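Local coordinates for protein erythromycin C-12 hydroxylase (Saccharopolyspora erythraea, PDB 2JJN) that hydroxylates the macrolactone ring of erythromycin D at C-12 to give erythromycin C, as a heme-dependent cytochrome P450 monooxygenase of erythromycin biosynthesis, at residues I147-L151 / L152-P156. The protein carries 2 engineered substitutions. Residues are numbered along the deposited sequence; the frame is centred on the assembly and turned at random.
Sequences IVAEL and LGLPP
A Schellman motif joins Ala149 to Leu154 and closes the C-terminal end of helix 142-152 in this P450 fold. Leu154 N donates to Ala149 O at 2.8 Å, with an N-H...O angle of 163°. Gly153 is the C-prime residue. Its positive phi (88°) turns the chain out of the helix, a backbone shape that glycine takes readily. Gly153 N makes two weak bonds, to Ala149 O and to Glu150 O, the second at 3.0 Å. Ala149 O thus takes one good bond and one weak one. The last regular helical bond comes just before, from Leu152 N to Val148 O at 2.8 Å.

A hydrophobic contact commonly accompanies a Schellman motif, between the residue after C-prime, here Leu154, and the one four residues before C-prime, here Ala149. Leu154 CB meets Ala149 CB at 4.2 Å. Leu154 CG is anti to its own carbonyl carbon (chi1 -55°), which brings Leu154 CD1 near Ala149 CA. Leu154 then packs on Ile213 and Leu197. Val148 and Leu152, one helical turn apart, lie side by side and point the same way. Val148 CG1 touches Leu152 CD1 at 4.0 Å. Both Val148 and Leu152 also rest on Leu239 of helix 228-259, and the Val148 side chain is about 5 Å from the heme.

On the polar side, a water donates to both Glu150 OE2 and Pro156 O, at 2.6 Å each. Glu150 OE2 also forms a salt bridge with Arg117, and Gly153 O accepts a bond from Arg204. The carbonyls of Val148 and Ala149 find good backbone donors where the helix stops, and Glu150 O is met only weakly across these two segments. The water and Arg117 tie the Glu150 carboxylate to the departing chain and to helix 115-127.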
loop_
_atom_site.group_PDB
_atom_site.type_symbol
_atom_site.label_atom_id
_atom_site.label_comp_id
_atom_site.label_asym_id
_atom_site.label_seq_id
_atom_site.Cartn_x
_atom_site.Cartn_y
_atom_site.Cartn_z
ATOM N N ILE A 147 7.486 -5.428 -12.526
ATOM C CA ILE A 147 6.435 -6.433 -12.656
ATOM C C ILE A 147 5.116 -5.838 -13.134
ATOM O O ILE A 147 4.494 -6.377 -14.073
ATOM C CB ILE A 147 6.303 -7.244 -11.356
ATOM C CG1 ILE A 147 7.630 -7.996 -11.117
ATOM C CG2 ILE A 147 5.141 -8.230 -11.397
ATOM C CD1 ILE A 147 8.008 -8.999 -12.232
ATOM N N VAL A 148 4.691 -4.747 -12.513
ATOM C CA VAL A 148 3.358 -4.233 -12.894
ATOM C C VAL A 148 3.432 -3.576 -14.271
ATOM O O VAL A 148 2.446 -3.646 -15.044
ATOM C CB VAL A 148 2.735 -3.321 -11.793
ATOM C CG1 VAL A 148 1.523 -2.557 -12.330
ATOM C CG2 VAL A 148 2.354 -4.156 -10.579
ATOM N N ALA A 149 4.562 -2.968 -14.630
ATOM C CA ALA A 149 4.700 -2.424 -15.992
ATOM C C ALA A 149 4.579 -3.550 -17.022
ATOM O O ALA A 149 3.871 -3.414 -18.023
ATOM C CB ALA A 149 5.991 -1.650 -16.171
ATOM N N GLU A 150 5.190 -4.702 -16.757
ATOM C CA GLU A 150 5.096 -5.809 -17.715
ATOM C C GLU A 150 3.685 -6.392 -17.752
ATOM O O GLU A 150 3.155 -6.804 -18.819
ATOM C CB GLU A 150 6.104 -6.891 -17.344
ATOM C CG GLU A 150 7.507 -6.428 -17.660
ATOM C CD GLU A 150 8.591 -7.460 -17.336
ATOM O OE1 GLU A 150 8.248 -8.587 -16.887
ATOM O OE2 GLU A 150 9.777 -7.116 -17.553
ATOM N N LEU A 151 3.058 -6.432 -16.595
ATOM C CA LEU A 151 1.686 -6.901 -16.525
ATOM C C LEU A 151 0.830 -6.004 -17.401
ATOM O O LEU A 151 0.001 -6.492 -18.185
ATOM C CB LEU A 151 1.174 -6.778 -15.121
ATOM C CG LEU A 151 -0.306 -7.051 -14.877
ATOM C CD1 LEU A 151 -0.678 -8.423 -15.363
ATOM C CD2 LEU A 151 -0.608 -6.865 -13.403
ATOM N N LEU A 152 1.018 -4.699 -17.253
ATOM C CA LEU A 152 0.234 -3.758 -18.083
ATOM C C LEU A 152 0.629 -3.786 -19.552
ATOM O O LEU A 152 -0.140 -3.300 -20.411
ATOM C CB LEU A 152 0.364 -2.338 -17.523
ATOM C CG LEU A 152 -0.365 -2.082 -16.206
ATOM C CD1 LEU A 152 0.164 -0.794 -15.603
ATOM C CD2 LEU A 152 -1.890 -1.977 -16.389
ATOM N N GLY A 153 1.808 -4.303 -19.868
ATOM C CA GLY A 153 2.284 -4.355 -21.232
ATOM C C GLY A 153 3.032 -3.108 -21.647
ATOM O O GLY A 153 3.126 -2.793 -22.844
ATOM N N LEU A 154 3.611 -2.402 -20.672
ATOM C CA LEU A 154 4.379 -1.194 -20.939
ATOM C C LEU A 154 5.830 -1.510 -21.281
ATOM O O LEU A 154 6.377 -2.506 -20.774
ATOM C CB LEU A 154 4.339 -0.263 -19.720
ATOM C CG LEU A 154 2.923 0.084 -19.260
ATOM C CD1 LEU A 154 2.927 0.826 -17.938
ATOM C CD2 LEU A 154 2.177 0.908 -20.341
ATOM N N PRO A 155 6.458 -0.674 -22.147
ATOM C CA PRO A 155 7.883 -0.744 -22.497
ATOM C C PRO A 155 8.770 -0.987 -21.277
ATOM O O PRO A 155 8.527 -0.366 -20.218
ATOM C CB PRO A 155 8.191 0.643 -23.068
ATOM C CG PRO A 155 6.876 1.309 -23.266
ATOM C CD PRO A 155 5.771 0.392 -22.890
ATOM N N PRO A 156 9.808 -1.850 -21.440
ATOM C CA PRO A 156 10.696 -2.449 -20.438
ATOM C C PRO A 156 10.788 -1.679 -19.129
ATOM O O PRO A 156 10.312 -2.148 -18.081
ATOM C CB PRO A 156 12.050 -2.442 -21.152
ATOM C CG PRO A 156 11.698 -2.638 -22.619
ATOM C CD PRO A 156 10.216 -2.286 -22.794
HETATM O O HOH W 1 10.382 -4.731 -18.367
#